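Local coordinates for protein probable hydrolase (Pseudomonas aeruginosa, PDB 3OM8) that is a probable alpha/beta-fold hydrolase, possibly a 3-oxoadipate enol-lactonase, though its substrate is not established, at residues 168-171 and 172-175; 59-62 and 63-66; 41-44 and 45-48. All coordinates share one frame; numbering follows the deposited sequence.

Contact 1. Residues 168-171 and 172-175; sequences RAEP and VVER
The guanidinium of Arg175 turns one face to the backbone of the first helical turn: Val172 CA sits over that face toward its rim, 3.7 Å above the plane. Pro171 O approaches the same group obliquely, and the aliphatic part of the arginine also passes this carbonyl, CD coming to 3.5 Å from Pro171 O. Bends at chi2 and chi3 (54° at chi3) fold the chain back along the helix, which is how its end reaches Val172 and Pro171.

This is the N-terminal turn of helix 171-181, with Glu170 in the N-cap position and Pro171 as the first helical residue. Glu170 O takes a nearly straight bond from Glu174 N, 3.0 Å long with 167° at the hydrogen. Val173 N adds a weak second bond to that oxygen. One residue on, Arg175 N reaches Pro171 O at 3.2 Å.

Alongside these bonds the contact is aliphatic. Glu170 CB rests against Val173 CG2 at 3.7 Å and against Val172 CG1 at 4.0 Å. Val173 has CG1 anti to its backbone N (chi1 174°), which places CG2 beside that N, where it meets Glu170 CB. Glu170 and Val173 also lie on Leu165, and Val173 on Leu166, joining this turn to helix 163-167.

The carboxylate of Glu170 leads back to Arg168, whose NH1 forms a salt bridge with Glu170 OE1 at 3.2 Å. Glu174 instead pairs through OE2 with Arg177, farther along the helix. The Arg168 pairing probably favours the ionised form of Glu170 on this largely exposed surface, while it is the backbone O of Glu170, not its carboxylate, that takes the N-H groups at the helix start.

Contact 2. Residues 59-62 and 63-66; sequences YDAR and GHGA
His64 folds back on the type II beta turn from Ala61 to His64, in the loop that follows strand 55-59 of the alpha/beta hydrolase fold. Its backbone N closes the turn on Ala61 O at 2.9 Å, and its ring nitrogen ND1 donates to Arg62 O at 3.1 Å. ND1 stands above the carbonyl plane, 43° out of it, while Ala61 O lies in the plane of the imidazole at its edge. CG anti to the carbonyl carbon (chi1 -73°) brings the ring edge back to the carbonyls of the turn. NE2 accepts a hydrogen bond from the backbone N of Gly37, while ND1 donates, so both ring nitrogens of this buried histidine are engaged.

Gly63, with positive phi, takes the turn position where a CB would collide with Arg62 O. Arg62 points its guanidinium elsewhere, to salt bridges with Asp82 and Asp13.

Asp60 ties the start of the loop to Ala66 and Ser67 just after the turn, and to the neighbouring loop at Leu40. OD1 accepts from Leu40 N, and its backbone O from Ser67 OG. Its other carboxylate oxygen, OD2, receives Ala66 N at 2.8 Å on its anti side, 31° out of the carboxylate plane, with Ala66 CB 3.4 Å from OD2.

Contact 3. Residues 41-44 and 45-48; sequences HMWD and AQLP
Trp43 O is gripped by two backbone donors of the segment after it: Gln46 N at 3.0 Å, and Leu47 N by a weak bond at 3.4 Å. Leu47 N is shared, since it also makes a weak bond to Asp44 O. Bonds spanning three and four residues follow the 3-10 segment 41-43 here, just ahead of helix 47-51.

Trp43 and Gln46 also meet through their side chains, which cross obliquely with ring and amide planes 84° apart. Gln46 OE1 comes to 3.8 Å from Trp43 CE3, carried back toward the indole by the bend at chi2 (69°). Both amide atoms are held from outside, OE1 by Asn249 ND2 and NE2 by Glu257 OE2, which should fix the rotation of the buried amide. Trp43 NE1 donates to Asn34 OD1, and CG of the selenomethionine Met42 lies 3.8 Å above one face of the indole, toward its rim.

Farther out, His41 ND1 donates to the syn lone pair of Asp44 OD1 at 2.8 Å and makes a weaker bond to OD2. Asp44 OD2 also pairs with Arg58, so this oxygen has a second, charged partner besides the imidazole. A water donates to Met42 O at 2.7 Å and accepts weakly from Ala45 N, bridging the turn.

In the fold, Trp43 and Leu47 pack on Arg58 of strand 55-59, Trp43 and Met42 on Leu100 of strand 95-100, and, on helix 171-181, His41 on Met179 and Met42 on Phe176.

Along the chain contact 3 comes first, then contact 2, then contact 1, and none touches another. Contacts 2 and 3 have centres 16 Å apart and nearest atoms about 5 Å apart; they lie beyond neighbouring parallel strands, 55-59 and 29-33, of the central sheet. Contact 1 stands at the surface, its centre 16 Å from that of contact 3 and 22 Å from that of contact 2. Its helix 171-181 nevertheless reaches the 41-44 segment through later residues. Ala61 of contact 2 and Trp43 of contact 3 lie near, without touching, what is probably the nucleophile elbow around Ser101, which places both loops close to the likely active site.

Contact 1. Residues 168-171 and 172-175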
loop_
_atom_site.group_PDB
_atom_site.type_symbol
_atom_site.label_atom_id
_atom_site.label_comp_id
_atom_site.label_asym_id
_atom_site.label_seq_id
_atom_site.Cartn_x
_atom_site.Cartn_y
_atom_site.Cartn_z
ATOM N N ARG B 168 -19.507 5.340 -20.124
ATOM C CA ARG B 168 -19.850 6.726 -20.417
ATOM C C ARG B 168 -18.814 7.334 -21.363
ATOM O O ARG B 168 -17.698 7.634 -20.950
ATOM C CB ARG B 168 -19.946 7.549 -19.124
ATOM C CG ARG B 168 -18.776 7.355 -18.167
ATOM C CD ARG B 168 -18.876 8.270 -16.954
ATOM N NE ARG B 168 -18.052 7.793 -15.842
ATOM C CZ ARG B 168 -16.937 8.381 -15.412
ATOM N NH1 ARG B 168 -16.496 9.491 -15.991
ATOM N NH2 ARG B 168 -16.263 7.858 -14.393
ATOM N N ALA B 169 -19.186 7.497 -22.631
ATOM C CA ALA B 169 -18.296 8.077 -23.636
ATOM C C ALA B 169 -17.460 9.217 -23.058
ATOM O O ALA B 169 -17.958 10.327 -22.870
ATOM C CB ALA B 169 -19.100 8.564 -24.833
ATOM N N GLU B 170 -16.190 8.940 -22.774
ATOM C CA GLU B 170 -15.315 9.920 -22.136
ATOM C C GLU B 170 -14.265 10.453 -23.097
ATOM O O GLU B 170 -13.555 9.678 -23.737
ATOM C CB GLU B 170 -14.618 9.309 -20.918
ATOM C CG GLU B 170 -15.551 8.955 -19.782
ATOM C CD GLU B 170 -16.251 10.167 -19.197
ATOM O OE1 GLU B 170 -15.554 11.051 -18.655
ATOM O OE2 GLU B 170 -17.498 10.231 -19.271
ATOM N N PRO B 171 -14.151 11.784 -23.188
ATOM C CA PRO B 171 -13.184 12.408 -24.094
ATOM C C PRO B 171 -11.772 11.896 -23.841
ATOM O O PRO B 171 -10.967 11.823 -24.767
ATOM C CB PRO B 171 -13.280 13.895 -23.740
ATOM C CG PRO B 171 -14.649 14.058 -23.167
ATOM C CD PRO B 171 -14.931 12.778 -22.432
ATOM N N VAL B 172 -11.472 11.540 -22.597
ATOM C CA VAL B 172 -10.141 11.042 -22.265
ATOM C C VAL B 172 -9.941 9.630 -22.818
ATOM O O VAL B 172 -8.862 9.291 -23.302
ATOM C CB VAL B 172 -9.882 11.059 -20.746
ATOM C CG1 VAL B 172 -10.745 10.023 -20.056
ATOM C CG2 VAL B 172 -8.418 10.802 -20.446
ATOM N N VAL B 173 -10.985 8.812 -22.742
ATOM C CA VAL B 173 -10.918 7.455 -23.260
ATOM C C VAL B 173 -10.703 7.493 -24.771
ATOM O O VAL B 173 -9.867 6.774 -25.305
ATOM C CB VAL B 173 -12.194 6.655 -22.931
ATOM C CG1 VAL B 173 -12.153 5.295 -23.604
ATOM C CG2 VAL B 173 -12.337 6.491 -21.433
ATOM N N GLU B 174 -11.449 8.358 -25.445
ATOM C CA GLU B 174 -11.338 8.511 -26.881
ATOM C C GLU B 174 -9.956 8.980 -27.312
ATOM O O GLU B 174 -9.492 8.616 -28.390
ATOM C CB GLU B 174 -12.439 9.428 -27.404
ATOM C CG GLU B 174 -13.787 8.746 -27.347
ATOM C CD GLU B 174 -13.726 7.346 -27.942
ATOM O OE1 GLU B 174 -13.277 7.220 -29.103
ATOM O OE2 GLU B 174 -14.112 6.377 -27.250
ATOM N N ARG B 175 -9.290 9.757 -26.464
ATOM C CA ARG B 175 -7.925 10.164 -26.766
ATOM C C ARG B 175 -6.983 8.979 -26.714
ATOM O O ARG B 175 -6.079 8.877 -27.541
ATOM C CB ARG B 175 -7.436 11.273 -25.841
ATOM C CG ARG B 175 -7.534 12.669 -26.449
ATOM C CD ARG B 175 -8.033 13.693 -25.430
ATOM N NE ARG B 175 -7.230 13.685 -24.211
ATOM C CZ ARG B 175 -7.672 14.085 -23.019
ATOM N NH1 ARG B 175 -8.922 14.519 -22.881
ATOM N NH2 ARG B 175 -6.866 14.041 -21.962
#

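Contact 2. Residues 59-62 and 63-66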
loop_
_atom_site.group_PDB
_atom_site.type_symbol
_atom_site.label_atom_id
_atom_site.label_comp_id
_atom_site.label_asym_id
_atom_site.label_seq_id
_atom_site.Cartn_x
_atom_site.Cartn_y
_atom_site.Cartn_z
ATOM N N TYR B 59 9.331 11.105 -24.502
ATOM C CA TYR B 59 9.596 10.541 -25.826
ATOM C C TYR B 59 8.562 9.476 -26.197
ATOM O O TYR B 59 7.941 8.864 -25.317
ATOM C CB TYR B 59 11.009 9.952 -25.890
ATOM C CG TYR B 59 11.161 8.655 -25.121
ATOM C CD1 TYR B 59 11.292 7.445 -25.787
ATOM C CD2 TYR B 59 11.151 8.636 -23.727
ATOM C CE1 TYR B 59 11.429 6.253 -25.094
ATOM C CE2 TYR B 59 11.281 7.448 -23.023
ATOM C CZ TYR B 59 11.414 6.256 -23.715
ATOM O OH TYR B 59 11.544 5.059 -23.046
ATOM N N ASP B 60 8.356 9.279 -27.498
ATOM C CA ASP B 60 7.547 8.165 -27.978
ATOM C C ASP B 60 8.458 6.958 -28.126
ATOM O O ASP B 60 9.478 7.016 -28.810
ATOM C CB ASP B 60 6.866 8.512 -29.302
ATOM C CG ASP B 60 5.702 9.462 -29.114
ATOM O OD1 ASP B 60 5.216 9.537 -27.969
ATOM O OD2 ASP B 60 5.270 10.127 -30.089
ATOM N N ALA B 61 8.114 5.870 -27.453
ATOM C CA ALA B 61 8.955 4.689 -27.501
ATOM C C ALA B 61 9.129 4.160 -28.940
ATOM O O ALA B 61 8.330 4.449 -29.833
ATOM C CB ALA B 61 8.387 3.616 -26.610
ATOM N N ARG B 62 10.195 3.398 -29.144
ATOM C CA ARG B 62 10.409 2.646 -30.366
ATOM C C ARG B 62 9.085 1.999 -30.784
ATOM O O ARG B 62 8.411 1.368 -29.976
ATOM C CB ARG B 62 11.499 1.601 -30.096
ATOM C CG ARG B 62 11.719 0.547 -31.142
ATOM C CD ARG B 62 12.897 -0.332 -30.723
ATOM N NE ARG B 62 14.126 0.452 -30.603
ATOM C CZ ARG B 62 15.101 0.462 -31.515
ATOM N NH1 ARG B 62 16.183 1.211 -31.331
ATOM N NH2 ARG B 62 14.999 -0.281 -32.620
ATOM N N GLY B 63 8.693 2.193 -32.038
ATOM C CA GLY B 63 7.500 1.554 -32.564
ATOM C C GLY B 63 6.198 2.295 -32.304
ATOM O O GLY B 63 5.135 1.847 -32.745
ATOM N N HIS B 64 6.277 3.432 -31.614
ATOM C CA HIS B 64 5.081 4.149 -31.156
ATOM C C HIS B 64 4.977 5.599 -31.630
ATOM O O HIS B 64 5.987 6.262 -31.913
ATOM C CB HIS B 64 5.030 4.169 -29.623
ATOM C CG HIS B 64 4.688 2.852 -29.004
ATOM N ND1 HIS B 64 5.631 1.881 -28.748
ATOM C CD2 HIS B 64 3.509 2.357 -28.560
ATOM C CE1 HIS B 64 5.047 0.840 -28.185
ATOM N NE2 HIS B 64 3.759 1.104 -28.056
ATOM N N GLY B 65 3.739 6.085 -31.675
ATOM C CA GLY B 65 3.451 7.481 -31.945
ATOM C C GLY B 65 4.261 8.134 -33.050
ATOM O O GLY B 65 4.127 7.789 -34.220
ATOM N N ALA B 66 5.106 9.084 -32.671
ATOM C CA ALA B 66 5.828 9.899 -33.639
ATOM C C ALA B 66 7.209 9.348 -33.900
ATOM O O ALA B 66 7.978 9.929 -34.655
ATOM C CB ALA B 66 5.923 11.334 -33.161
#

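Contact 3. Residues 41-44 and 45-48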
loop_
_atom_site.group_PDB
_atom_site.type_symbol
_atom_site.label_atom_id
_atom_site.label_comp_id
_atom_site.label_asym_id
_atom_site.label_seq_id
_atom_site.Cartn_x
_atom_site.Cartn_y
_atom_site.Cartn_z
ATOM N N HIS B 41 1.859 12.007 -25.078
ATOM C CA HIS B 41 0.753 12.866 -24.674
ATOM C C HIS B 41 -0.104 12.270 -23.547
ATOM O O HIS B 41 -1.035 12.912 -23.055
ATOM C CB HIS B 41 -0.111 13.256 -25.873
ATOM C CG HIS B 41 0.524 14.282 -26.756
ATOM N ND1 HIS B 41 0.650 15.603 -26.386
ATOM C CD2 HIS B 41 1.076 14.182 -27.988
ATOM C CE1 HIS B 41 1.251 16.273 -27.352
ATOM N NE2 HIS B 41 1.520 15.435 -28.336
HETATM N N MSE B 42 0.199 11.046 -23.134
HETATM C CA MSE B 42 -0.542 10.472 -22.022
HETATM C C MSE B 42 -0.177 11.191 -20.722
HETATM O O MSE B 42 -0.875 11.057 -19.723
HETATM C CB MSE B 42 -0.318 8.962 -21.897
HETATM C CG MSE B 42 1.052 8.572 -21.393
HETATM SE SE MSE B 42 1.123 6.707 -20.855
HETATM C CE MSE B 42 2.798 6.672 -19.904
ATOM N N TRP B 43 0.912 11.961 -20.749
ATOM C CA TRP B 43 1.368 12.717 -19.580
ATOM C C TRP B 43 1.009 14.203 -19.622
ATOM O O TRP B 43 1.438 14.953 -18.752
ATOM C CB TRP B 43 2.885 12.614 -19.417
ATOM C CG TRP B 43 3.438 11.221 -19.344
ATOM C CD1 TRP B 43 4.138 10.566 -20.317
ATOM C CD2 TRP B 43 3.376 10.329 -18.222
ATOM N NE1 TRP B 43 4.499 9.316 -19.877
ATOM C CE2 TRP B 43 4.042 9.144 -18.595
ATOM C CE3 TRP B 43 2.809 10.413 -16.942
ATOM C CZ2 TRP B 43 4.168 8.051 -17.732
ATOM C CZ3 TRP B 43 2.921 9.324 -16.092
ATOM C CH2 TRP B 43 3.597 8.159 -16.490
ATOM N N ASP B 44 0.248 14.640 -20.623
ATOM C CA ASP B 44 -0.055 16.067 -20.775
ATOM C C ASP B 44 -0.584 16.704 -19.480
ATOM O O ASP B 44 -0.223 17.833 -19.146
ATOM C CB ASP B 44 -1.054 16.320 -21.914
ATOM C CG ASP B 44 -0.419 16.204 -23.320
ATOM O OD1 ASP B 44 -1.186 16.129 -24.310
ATOM O OD2 ASP B 44 0.829 16.197 -23.437
ATOM N N ALA B 45 -1.454 15.991 -18.769
ATOM C CA ALA B 45 -2.079 16.547 -17.570
ATOM C C ALA B 45 -1.064 16.802 -16.448
ATOM O O ALA B 45 -1.228 17.733 -15.668
ATOM C CB ALA B 45 -3.221 15.652 -17.081
ATOM N N GLN B 46 -0.017 15.982 -16.397
ATOM C CA GLN B 46 1.007 16.053 -15.356
ATOM C C GLN B 46 2.059 17.134 -15.573
ATOM O O GLN B 46 2.808 17.460 -14.650
ATOM C CB GLN B 46 1.721 14.708 -15.218
ATOM C CG GLN B 46 0.963 13.684 -14.401
ATOM C CD GLN B 46 -0.285 13.209 -15.099
ATOM O OE1 GLN B 46 -0.216 12.609 -16.176
ATOM N NE2 GLN B 46 -1.439 13.480 -14.501
ATOM N N LEU B 47 2.134 17.669 -16.788
ATOM C CA LEU B 47 3.161 18.654 -17.131
ATOM C C LEU B 47 3.203 19.872 -16.199
ATOM O O LEU B 47 4.263 20.222 -15.679
ATOM C CB LEU B 47 3.006 19.127 -18.585
ATOM C CG LEU B 47 3.881 18.536 -19.689
ATOM C CD1 LEU B 47 4.018 19.561 -20.818
ATOM C CD2 LEU B 47 5.257 18.126 -19.188
ATOM N N PRO B 48 2.059 20.546 -16.005
ATOM C CA PRO B 48 2.120 21.764 -15.184
ATOM C C PRO B 48 2.742 21.519 -13.804
ATOM O O PRO B 48 3.663 22.244 -13.423
ATOM C CB PRO B 48 0.652 22.179 -15.067
ATOM C CG PRO B 48 0.046 21.658 -16.377
ATOM C CD PRO B 48 0.726 20.337 -16.604
HETATM O O HOH W 1 -2.727 12.800 -18.807
#